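Local coordinates for Endoglucanase(Endo-1,4-beta-glucanase)protein (Pseudomonas stutzeri, PDB 6R2J) that is a family 5 endoglucanase that probably hydrolyses internal beta-1,4-glucosidic bonds of cellulose, and here holds cellobiose in its sugar-binding cleft, at residues I95-N100 and I141-H146; G135-D140 and L171-G176; G15-G20 and R56-W61; Y203-Y208 and G248-Y253. All coordinates share one frame; numbering follows the deposited sequence.

Contact 1: residues I95-N100 and I141-H146. With BGC (beta-D-glucopyranose), chain E.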
# COMPACT_ATOMS: atom_id res chain seq x y z
N ILE A 95 -1.95 -3.07 6.46
CA ILE A 95 -0.59 -2.97 5.94
C ILE A 95 -0.09 -1.58 6.34
O ILE A 95 -0.54 -0.57 5.80
CB ILE A 95 -0.55 -3.19 4.42
CG1 ILE A 95 -1.17 -4.57 4.07
CG2 ILE A 95 0.89 -3.13 3.82
CD1 ILE A 95 -1.17 -4.91 2.62
N LEU A 96 0.85 -1.55 7.28
CA LEU A 96 1.52 -0.31 7.61
C LEU A 96 2.54 0.05 6.52
O LEU A 96 3.42 -0.74 6.21
CB LEU A 96 2.22 -0.40 8.96
CG LEU A 96 1.24 -0.56 10.13
CD1 LEU A 96 2.04 -0.58 11.42
CD2 LEU A 96 0.20 0.53 10.17
N ASP A 97 2.41 1.24 5.96
CA ASP A 97 3.16 1.63 4.77
C ASP A 97 4.02 2.82 5.16
O ASP A 97 3.48 3.91 5.42
CB ASP A 97 2.18 2.01 3.67
CG ASP A 97 2.74 3.01 2.65
OD1 ASP A 97 3.99 2.98 2.36
OD2 ASP A 97 1.87 3.88 2.24
N MET A 98 5.35 2.63 5.19
CA MET A 98 6.27 3.75 5.39
C MET A 98 6.36 4.51 4.06
O MET A 98 7.04 4.10 3.12
CB MET A 98 7.64 3.27 5.85
CG MET A 98 8.65 4.40 5.95
SD MET A 98 10.25 3.95 6.70
CE MET A 98 9.83 3.54 8.39
N HIS A 99 5.65 5.63 3.99
CA HIS A 99 5.30 6.28 2.73
C HIS A 99 6.39 7.30 2.34
O HIS A 99 6.13 8.50 2.15
CB HIS A 99 3.96 6.96 2.93
CG HIS A 99 3.15 7.13 1.69
ND1 HIS A 99 2.60 6.07 1.01
CD2 HIS A 99 2.74 8.25 1.04
CE1 HIS A 99 1.91 6.52 -0.02
NE2 HIS A 99 1.97 7.84 -0.02
N ASN A 100 7.62 6.78 2.14
CA ASN A 100 8.78 7.64 2.15
C ASN A 100 9.61 7.76 0.86
O ASN A 100 10.60 8.49 0.87
CB ASN A 100 9.71 7.27 3.31
CG ASN A 100 9.43 8.07 4.57
OD1 ASN A 100 8.47 7.82 5.25
ND2 ASN A 100 10.26 9.05 4.85
N ILE A 141 7.44 -1.75 3.69
CA ILE A 141 8.60 -1.06 4.24
C ILE A 141 8.96 0.22 3.49
O ILE A 141 9.67 1.07 4.04
CB ILE A 141 9.80 -2.02 4.36
CG1 ILE A 141 10.23 -2.58 3.00
CG2 ILE A 141 9.48 -3.20 5.26
CD1 ILE A 141 11.57 -3.29 3.02
N MET A 142 8.50 0.41 2.25
CA MET A 142 8.75 1.68 1.58
C MET A 142 7.77 1.87 0.44
O MET A 142 7.67 1.01 -0.43
CB MET A 142 10.17 1.74 1.02
CG MET A 142 10.59 3.06 0.39
SD MET A 142 10.41 4.42 1.55
CE MET A 142 11.37 3.84 2.94
N ASN A 143 7.15 3.04 0.39
CA ASN A 143 6.32 3.46 -0.73
C ASN A 143 7.14 4.10 -1.86
O ASN A 143 7.95 5.02 -1.64
CB ASN A 143 5.24 4.44 -0.22
CG ASN A 143 4.33 4.98 -1.34
OD1 ASN A 143 3.47 4.27 -1.81
ND2 ASN A 143 4.53 6.25 -1.74
N GLU A 144 6.93 3.59 -3.07
CA GLU A 144 7.38 4.23 -4.30
C GLU A 144 8.83 4.74 -4.30
O GLU A 144 9.07 5.93 -4.54
CB GLU A 144 6.41 5.29 -4.76
CG GLU A 144 5.03 4.69 -5.14
CD GLU A 144 4.02 5.69 -5.72
OE1 GLU A 144 4.32 6.90 -5.84
OE2 GLU A 144 2.88 5.23 -6.03
N PRO A 145 9.80 3.86 -4.12
CA PRO A 145 11.19 4.25 -4.38
C PRO A 145 11.34 4.83 -5.78
O PRO A 145 10.78 4.31 -6.74
CB PRO A 145 11.99 2.95 -4.25
CG PRO A 145 11.02 1.89 -3.92
CD PRO A 145 9.64 2.45 -3.70
N HIS A 146 12.11 5.90 -5.89
CA HIS A 146 12.39 6.43 -7.21
C HIS A 146 13.70 7.18 -7.17
O HIS A 146 14.06 7.75 -6.14
CB HIS A 146 11.29 7.37 -7.68
CG HIS A 146 11.17 8.63 -6.87
ND1 HIS A 146 11.68 9.84 -7.28
CD2 HIS A 146 10.59 8.86 -5.67
CE1 HIS A 146 11.40 10.77 -6.38
NE2 HIS A 146 10.74 10.20 -5.39
C2 BGC E . 4.62 5.71 -11.77
C3 BGC E . 4.33 4.41 -11.09
C4 BGC E . 3.55 4.82 -9.88
C5 BGC E . 2.66 6.02 -9.99
C6 BGC E . 2.00 6.08 -8.65
C1 BGC E . 3.77 7.01 -11.72
O2 BGC E . 5.13 5.33 -13.12
O3 BGC E . 5.51 3.70 -10.71
O4 BGC E . 2.98 3.56 -9.60
O5 BGC E . 3.55 7.20 -10.27
O6 BGC E . 1.50 7.44 -8.48
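The N143 amide lies flat against the H99 imidazole, the two planes 20° apart. ND2 of N143 sits over the rim of one face of the imidazole, 3.1 Å from CE1 of H99. The amide finds its polar partners beyond the ring: OD1 accepts from R56, and ND2 donates to a Tris molecule. A second contact fixes the ring. Its ND1 donates to the syn lone pair of OD2 of D97 at 2.6 Å, with that oxygen 28° out of the ring plane. With an alanine in place of H99, the N143 amide would probably lose the surface it stacks on and D97 its imidazole donor.

The segments meet at the C-terminal end of the TIM barrel, where N143, E144 and P145 form the Asn-Glu-Pro sequence familiar in family 5. N143 N donates to M98 O at 2.9 Å. The same oxygen receives a CA-H contact from M142. An inverse gamma turn centred on H99 follows the strand.

The M142 chain bends at chi2 (57°) and again at chi3. This brings SD of M142 to 3.4 Å from CB of N100, and CE of M142 against SD of M98 at 3.9 Å. The extended E144 chain places its OE2 2.9 Å from C6 of the glucose.

Contact 2: residues G135-D140 and L171-G176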
# COMPACT_ATOMS: atom_id res chain seq x y z
N GLY A 135 -4.61 -6.79 14.37
CA GLY A 135 -4.98 -6.01 13.22
C GLY A 135 -3.85 -5.74 12.27
O GLY A 135 -4.02 -5.01 11.30
N LEU A 136 -2.69 -6.33 12.51
CA LEU A 136 -1.55 -6.12 11.62
C LEU A 136 -1.49 -7.26 10.61
O LEU A 136 -1.39 -8.43 10.99
CB LEU A 136 -0.24 -6.07 12.39
CG LEU A 136 1.01 -5.87 11.54
CD1 LEU A 136 1.13 -4.47 10.95
CD2 LEU A 136 2.22 -6.21 12.41
N LEU A 137 -1.51 -6.91 9.33
CA LEU A 137 -1.22 -7.88 8.28
C LEU A 137 0.24 -7.87 7.88
O LEU A 137 0.81 -8.93 7.60
CB LEU A 137 -2.03 -7.55 7.03
CG LEU A 137 -1.94 -8.57 5.90
CD1 LEU A 137 -2.52 -9.92 6.28
CD2 LEU A 137 -2.71 -7.94 4.69
N GLY A 138 0.88 -6.71 7.80
CA GLY A 138 2.28 -6.69 7.44
C GLY A 138 2.83 -5.29 7.26
O GLY A 138 2.16 -4.28 7.55
N TYR A 139 4.08 -5.26 6.81
CA TYR A 139 4.88 -4.04 6.72
C TYR A 139 5.23 -3.76 5.26
O TYR A 139 6.03 -4.49 4.66
CB TYR A 139 6.19 -4.11 7.53
CG TYR A 139 6.01 -4.29 9.01
CD1 TYR A 139 5.11 -3.49 9.71
CD2 TYR A 139 6.74 -5.24 9.70
CE1 TYR A 139 4.94 -3.64 11.03
CE2 TYR A 139 6.57 -5.41 11.07
CZ TYR A 139 5.66 -4.59 11.73
OH TYR A 139 5.44 -4.72 13.09
N ASP A 140 4.69 -2.68 4.73
CA ASP A 140 5.07 -2.14 3.42
C ASP A 140 6.22 -1.20 3.75
O ASP A 140 6.03 -0.04 4.13
CB ASP A 140 3.84 -1.49 2.80
CG ASP A 140 4.05 -1.08 1.36
OD1 ASP A 140 5.22 -0.95 0.91
OD2 ASP A 140 2.99 -0.84 0.71
N LEU A 171 3.85 -10.56 7.43
CA LEU A 171 4.14 -10.33 6.02
C LEU A 171 4.94 -9.05 5.83
O LEU A 171 4.82 -8.08 6.57
CB LEU A 171 2.84 -10.21 5.23
CG LEU A 171 1.96 -11.46 5.22
CD1 LEU A 171 0.70 -11.22 4.44
CD2 LEU A 171 2.72 -12.65 4.69
N ILE A 172 5.77 -9.05 4.79
CA ILE A 172 6.51 -7.86 4.38
C ILE A 172 6.24 -7.64 2.90
O ILE A 172 6.34 -8.58 2.10
CB ILE A 172 8.03 -7.98 4.63
CG1 ILE A 172 8.33 -8.08 6.12
CG2 ILE A 172 8.77 -6.76 3.95
CD1 ILE A 172 9.75 -8.58 6.42
N PHE A 173 5.92 -6.38 2.54
CA PHE A 173 5.59 -5.95 1.19
C PHE A 173 6.74 -5.14 0.60
O PHE A 173 7.19 -4.14 1.19
CB PHE A 173 4.27 -5.19 1.19
CG PHE A 173 3.11 -6.05 1.69
CD1 PHE A 173 2.92 -6.29 3.03
CD2 PHE A 173 2.22 -6.64 0.80
CE1 PHE A 173 1.89 -7.08 3.46
CE2 PHE A 173 1.16 -7.42 1.25
CZ PHE A 173 1.03 -7.64 2.57
N ILE A 174 7.22 -5.61 -0.55
CA ILE A 174 8.38 -5.05 -1.22
C ILE A 174 7.92 -4.35 -2.50
O ILE A 174 7.42 -4.99 -3.43
CB ILE A 174 9.43 -6.14 -1.52
CG1 ILE A 174 9.81 -6.92 -0.25
CG2 ILE A 174 10.70 -5.50 -2.17
CD1 ILE A 174 10.48 -6.11 0.84
N GLU A 175 8.14 -3.05 -2.56
CA GLU A 175 8.01 -2.27 -3.77
C GLU A 175 9.35 -2.18 -4.52
O GLU A 175 10.43 -2.48 -3.99
CB GLU A 175 7.47 -0.86 -3.41
CG GLU A 175 6.12 -0.96 -2.69
CD GLU A 175 5.44 0.36 -2.46
OE1 GLU A 175 5.46 1.19 -3.37
OE2 GLU A 175 4.87 0.54 -1.33
N GLY A 176 9.24 -1.81 -5.80
CA GLY A 176 10.38 -1.63 -6.67
C GLY A 176 10.55 -0.19 -7.13
O GLY A 176 9.78 0.72 -6.81
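G138, Y139 and D140 pair in parallel register with L171, I172 and F173, the segment axes coming within 4.5 Å at a crossing angle of -34°. Y139 uses both of its backbone groups: its N donates to L171 O at 2.9 Å and its O accepts from F173 N at 2.8 Å. The bond from L171 N to L137 O is weak.

F173 has CG anti to its own carbonyl carbon (chi1 -61°), which lays the ring back along the neighbouring strand. Y139 O and CA of G138 meet the ring at its edge. Any side chain on G138 would run into F173 and L171 O. L137 and L171 touch through their CD1 methyls at 3.9 Å.

The carboxylates of D140 and E175 meet with planes 61° apart, OD1 of D140 being 2.7 Å from OE2 of E175. Both have R56 as a shared partner, and OE1 of E175 accepts from E144 N.

D140 and F173 share one face of the sheet, where both touch I95, while Y139 and I172 on the other face pack on I163 of helix 152-166, the crossover of this beta-alpha-beta unit. Strands 93-98 and 201-206 flank the pair.

Contact 3: residues G15-G20 and R56-W61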
# COMPACT_ATOMS: atom_id res chain seq x y z
N GLY A 15 -9.01 -3.97 -1.04
CA GLY A 15 -9.13 -3.12 0.11
C GLY A 15 -8.95 -1.69 -0.29
O GLY A 15 -9.16 -1.35 -1.46
N VAL A 16 -8.56 -0.86 0.69
CA VAL A 16 -8.52 0.58 0.53
C VAL A 16 -7.31 1.13 1.25
O VAL A 16 -6.97 0.70 2.35
CB VAL A 16 -9.79 1.25 1.10
CG1 VAL A 16 -11.05 0.92 0.24
CG2 VAL A 16 -10.01 0.86 2.55
N ASN A 17 -6.70 2.15 0.66
CA ASN A 17 -5.78 2.96 1.41
C ASN A 17 -6.57 3.96 2.25
O ASN A 17 -7.52 4.58 1.76
CB ASN A 17 -4.87 3.73 0.45
CG ASN A 17 -3.86 2.84 -0.23
OD1 ASN A 17 -2.78 2.61 0.32
ND2 ASN A 17 -4.17 2.40 -1.44
N ILE A 18 -6.13 4.16 3.51
CA ILE A 18 -6.81 5.03 4.46
C ILE A 18 -5.90 6.16 4.93
O ILE A 18 -4.79 5.90 5.43
CB ILE A 18 -7.36 4.23 5.65
CG1 ILE A 18 -8.42 3.23 5.15
CG2 ILE A 18 -7.97 5.17 6.70
CD1 ILE A 18 -9.79 3.84 4.69
N SER A 19 -6.36 7.41 4.76
CA SER A 19 -5.67 8.63 5.12
C SER A 19 -5.62 8.76 6.65
O SER A 19 -6.37 8.07 7.37
CB SER A 19 -6.34 9.83 4.45
OG SER A 19 -7.69 9.81 4.75
N GLY A 20 -4.80 9.72 7.15
CA GLY A 20 -4.05 10.71 6.35
C GLY A 20 -2.77 11.04 7.08
O GLY A 20 -2.37 12.18 7.12
N ARG A 56 -4.56 -0.58 3.69
CA ARG A 56 -3.18 -0.12 3.60
C ARG A 56 -3.12 1.26 4.24
O ARG A 56 -3.91 2.15 3.90
CB ARG A 56 -2.69 -0.06 2.15
CG ARG A 56 -1.23 0.51 2.03
CD ARG A 56 -0.77 0.29 0.63
NE ARG A 56 0.58 0.71 0.26
CZ ARG A 56 0.89 1.84 -0.36
NH1 ARG A 56 -0.04 2.75 -0.63
NH2 ARG A 56 2.15 2.05 -0.73
N PHE A 57 -2.20 1.44 5.18
CA PHE A 57 -2.18 2.68 5.96
C PHE A 57 -0.84 3.39 5.87
O PHE A 57 0.11 3.00 6.57
CB PHE A 57 -2.55 2.42 7.41
CG PHE A 57 -2.75 3.68 8.18
CD1 PHE A 57 -3.91 4.41 8.00
CD2 PHE A 57 -1.78 4.17 9.03
CE1 PHE A 57 -4.14 5.61 8.68
CE2 PHE A 57 -1.99 5.40 9.69
CZ PHE A 57 -3.18 6.10 9.53
N PRO A 58 -0.73 4.45 5.05
CA PRO A 58 0.53 5.21 4.98
C PRO A 58 0.82 6.04 6.25
O PRO A 58 -0.07 6.65 6.86
CB PRO A 58 0.35 6.12 3.75
CG PRO A 58 -0.78 5.49 2.95
CD PRO A 58 -1.68 4.83 3.97
N PHE A 59 2.10 6.07 6.61
CA PHE A 59 2.67 6.94 7.62
C PHE A 59 4.04 7.33 7.08
O PHE A 59 4.54 6.75 6.09
CB PHE A 59 2.67 6.22 8.97
CG PHE A 59 3.69 5.15 9.05
CD1 PHE A 59 3.44 3.90 8.51
CD2 PHE A 59 4.96 5.41 9.59
CE1 PHE A 59 4.41 2.91 8.55
CE2 PHE A 59 5.93 4.45 9.62
CZ PHE A 59 5.66 3.19 9.12
N ILE A 60 4.68 8.32 7.72
CA ILE A 60 6.03 8.68 7.32
C ILE A 60 7.03 8.46 8.44
O ILE A 60 6.74 8.63 9.63
CB ILE A 60 6.15 10.09 6.67
CG1 ILE A 60 5.74 11.19 7.65
CG2 ILE A 60 5.32 10.12 5.34
CD1 ILE A 60 5.97 12.58 7.10
N TRP A 61 8.23 8.08 8.04
CA TRP A 61 9.32 7.85 8.99
C TRP A 61 9.60 9.10 9.84
O TRP A 61 9.78 9.00 11.06
CB TRP A 61 10.53 7.34 8.19
CG TRP A 61 11.75 7.01 8.94
CD1 TRP A 61 11.96 7.08 10.30
CD2 TRP A 61 12.98 6.58 8.36
NE1 TRP A 61 13.26 6.74 10.58
CE2 TRP A 61 13.91 6.41 9.41
CE3 TRP A 61 13.40 6.33 7.04
CZ2 TRP A 61 15.21 5.99 9.20
CZ3 TRP A 61 14.70 5.94 6.82
CH2 TRP A 61 15.60 5.79 7.90
O HOH W 1 -2.53 7.39 6.20
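N17 OD1 receives NH1 of R56 at 2.9 Å in a nearly straight bond (168°). The oxygen lies in the guanidinium plane, although the amide itself stands 87° to that plane. R56 runs extended alongside N17, its CG anti to the backbone N (chi1 177°). The same OD1 therefore also lies beside the arginine methylenes, 3.1 Å from CD of R56.

Two backbone bonds hold the pair in parallel register. R56 N donates to V16 O at 3.0 Å, and I18 N to R56 O at 3.0 Å. Further along, I18 O comes 3.1 Å from CD1 of F57, and S19 O meets the edge of that ring. A water over one face of the F57 ring donates to I18 O and P58 O, linking the diverging chains.

The next shell fixes both side chains. N17 ND2 bonds to Y282 O and G251 O. Besides the N143 amide, R56 has salt bridges with D140, E175 and E252. A methionine in place of R56 would probably leave these three acids without their shared counter-charge and N17 OD1 without its donor. These residues belong to the core of the TIM barrel, near the sugar site. One buried positive charge set among acids from three strands probably offsets their mutual repulsion and keeps them gathered there.

Contact 4: residues Y203-Y208 and G248-Y253. With BGC (beta-D-glucopyranose), chain E; TRS (2-amino-2-hydroxymethyl-propane-1,3-diol), chain G.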
# COMPACT_ATOMS: atom_id res chain seq x y z
N TYR A 203 5.44 -8.89 -3.29
CA TYR A 203 5.89 -7.78 -4.11
C TYR A 203 4.70 -6.94 -4.50
O TYR A 203 3.59 -7.45 -4.66
CB TYR A 203 6.64 -8.26 -5.34
CG TYR A 203 7.94 -8.87 -4.94
CD1 TYR A 203 8.01 -10.22 -4.60
CD2 TYR A 203 9.10 -8.10 -4.83
CE1 TYR A 203 9.20 -10.79 -4.22
CE2 TYR A 203 10.32 -8.67 -4.47
CZ TYR A 203 10.36 -10.02 -4.16
OH TYR A 203 11.54 -10.63 -3.79
N GLU A 204 4.91 -5.65 -4.60
CA GLU A 204 3.81 -4.72 -4.64
C GLU A 204 4.15 -3.62 -5.62
O GLU A 204 5.20 -2.98 -5.49
CB GLU A 204 3.57 -4.03 -3.29
CG GLU A 204 2.73 -2.76 -3.46
CD GLU A 204 2.49 -2.03 -2.13
OE1 GLU A 204 3.00 -2.49 -1.06
OE2 GLU A 204 1.81 -0.99 -2.17
N ALA A 205 3.23 -3.37 -6.55
CA ALA A 205 3.32 -2.33 -7.55
C ALA A 205 2.07 -1.46 -7.47
O ALA A 205 1.05 -1.85 -6.88
CB ALA A 205 3.41 -2.88 -8.98
N HIS A 206 2.17 -0.29 -8.12
CA HIS A 206 1.13 0.72 -8.23
C HIS A 206 0.79 0.88 -9.69
O HIS A 206 1.61 0.63 -10.57
CB HIS A 206 1.60 2.04 -7.63
CG HIS A 206 1.85 1.94 -6.16
ND1 HIS A 206 2.41 2.95 -5.41
CD2 HIS A 206 1.63 0.92 -5.29
CE1 HIS A 206 2.53 2.55 -4.15
NE2 HIS A 206 2.03 1.34 -4.05
N LEU A 207 -0.45 1.29 -9.94
CA LEU A 207 -0.93 1.34 -11.31
C LEU A 207 -2.07 2.34 -11.43
O LEU A 207 -3.09 2.18 -10.77
CB LEU A 207 -1.39 -0.06 -11.75
CG LEU A 207 -1.90 -0.33 -13.18
CD1 LEU A 207 -1.76 -1.85 -13.46
CD2 LEU A 207 -3.32 0.19 -13.38
N TYR A 208 -1.88 3.34 -12.28
CA TYR A 208 -2.90 4.31 -12.58
C TYR A 208 -3.16 4.32 -14.09
O TYR A 208 -2.44 3.70 -14.87
CB TYR A 208 -2.51 5.69 -12.05
CG TYR A 208 -2.50 5.75 -10.53
CD1 TYR A 208 -3.66 6.04 -9.84
CD2 TYR A 208 -1.32 5.55 -9.81
CE1 TYR A 208 -3.65 6.13 -8.45
CE2 TYR A 208 -1.30 5.59 -8.43
CZ TYR A 208 -2.46 5.91 -7.74
OH TYR A 208 -2.47 6.01 -6.37
N GLY A 248 1.91 -11.31 -5.41
CA GLY A 248 1.74 -9.89 -5.68
C GLY A 248 0.65 -9.14 -4.94
O GLY A 248 -0.28 -9.72 -4.38
N PHE A 249 0.73 -7.81 -5.01
CA PHE A 249 -0.19 -6.89 -4.35
C PHE A 249 -0.17 -5.62 -5.20
O PHE A 249 0.90 -5.07 -5.48
CB PHE A 249 0.24 -6.68 -2.88
CG PHE A 249 -0.56 -5.63 -2.14
CD1 PHE A 249 -1.95 -5.57 -2.25
CD2 PHE A 249 0.09 -4.70 -1.36
CE1 PHE A 249 -2.69 -4.59 -1.57
CE2 PHE A 249 -0.64 -3.70 -0.69
CZ PHE A 249 -2.03 -3.66 -0.79
N LEU A 250 -1.34 -5.20 -5.68
CA LEU A 250 -1.45 -3.90 -6.35
C LEU A 250 -1.86 -2.85 -5.32
O LEU A 250 -3.04 -2.55 -5.12
CB LEU A 250 -2.44 -3.98 -7.50
CG LEU A 250 -2.26 -2.83 -8.48
CD1 LEU A 250 -0.98 -2.98 -9.38
CD2 LEU A 250 -3.53 -2.69 -9.31
N GLY A 251 -0.85 -2.27 -4.67
CA GLY A 251 -1.07 -1.45 -3.48
C GLY A 251 -1.73 -0.11 -3.70
O GLY A 251 -2.16 0.53 -2.74
N GLU A 252 -1.74 0.36 -4.93
CA GLU A 252 -2.49 1.57 -5.23
C GLU A 252 -2.98 1.56 -6.67
O GLU A 252 -2.29 1.09 -7.57
CB GLU A 252 -1.66 2.83 -5.16
CG GLU A 252 -1.18 3.19 -3.78
CD GLU A 252 -0.39 4.46 -3.79
OE1 GLU A 252 -0.50 5.23 -4.80
OE2 GLU A 252 0.36 4.67 -2.81
N TYR A 253 -4.15 2.16 -6.86
CA TYR A 253 -4.86 2.32 -8.12
C TYR A 253 -6.06 3.16 -7.70
O TYR A 253 -6.54 3.03 -6.57
CB TYR A 253 -5.28 0.98 -8.71
CG TYR A 253 -6.52 0.41 -8.11
CD1 TYR A 253 -6.46 -0.37 -6.96
CD2 TYR A 253 -7.76 0.64 -8.70
CE1 TYR A 253 -7.56 -0.89 -6.43
CE2 TYR A 253 -8.89 0.11 -8.15
CZ TYR A 253 -8.80 -0.63 -7.01
OH TYR A 253 -9.97 -1.15 -6.47
C2 BGC E . 4.62 5.71 -11.77
C3 BGC E . 4.33 4.41 -11.09
C4 BGC E . 3.55 4.82 -9.88
C5 BGC E . 2.66 6.02 -9.99
C6 BGC E . 2.00 6.08 -8.65
C1 BGC E . 3.77 7.01 -11.72
O2 BGC E . 5.13 5.33 -13.12
O3 BGC E . 5.51 3.70 -10.71
O4 BGC E . 2.98 3.56 -9.60
O5 BGC E . 3.55 7.20 -10.27
O6 BGC E . 1.50 7.44 -8.48
C TRS G . 0.68 8.22 -4.48
C1 TRS G . 1.06 7.62 -3.11
C2 TRS G . -0.85 8.30 -4.65
C3 TRS G . 1.31 9.62 -4.64
N TRS G . 1.18 7.28 -5.51
O1 TRS G . 2.01 6.61 -3.29
O2 TRS G . -1.20 8.60 -6.00
O3 TRS G . 2.71 9.55 -4.43
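Y208 OH donates to OE1 of E252 at 2.6 Å, with that oxygen at the edge of the phenol ring and the hydroxyl on the anti side of the carboxylate. Ring and carboxylate planes stand 74° apart. OE1 of E252 also accepts the amine of a bound Tris at 2.7 Å, and OE2 of E252 takes the Tris O1 at 2.6 Å. H206 NE2 donates to OE2 of E204 at 3.0 Å. That oxygen is in the imidazole plane, but the donor stands above the carboxylate plane. ND1 of H206 lies very close to OE2 of E144, a hydrogen bond whose shortness is doubtful.

The chief stacking contact is between E252 and H206. CG of E252 lies 3.7 Å above the centre of the imidazole as a CH-pi contact, and the carboxylate is stacked at 19° to the ring. CG of E252 is anti to the carbonyl carbon (chi1 -67°), which directs the chain across that face. At another ring, OE1 of E204 meets the edge of F249.

Strands 201-206 and 248-252 are parallel neighbours in the TIM barrel, and their C-terminal ends open on the sugar site. Backbone bonds run from A205 N to F249 O, from G251 N to A205 O, and from L207 N to E252 O.

Among apolar contacts, CD1 of L250 packs on CB of L207 at 3.8 Å and also reaches A205. The glucose meets the pair at two points. Its O4 is 2.8 Å from CB of H206, and its C6 is 3.3 Å from CE2 of Y208.

Overall arrangement
From the N terminus, contact 3 comes first. It closes the loop through helix 41-49 and joins strands 14-18 and 54-59. Contact 1 opens next, after contact 3 has closed, and links the end of strand 93-98 to the loop after strand 136-140. Contact 2 starts before contact 1 closes, so these two cross; it brings strand 171-175 beside 136-140 across helix 152-166. Contact 4 follows in series and pairs strands 201-206 and 248-252. Backbone bonds from F57 to I95, L96 to D140 and I174 to E204 knit the contacts into one barrel wall. Strand 280-285, beside 14-18, belongs to none of them.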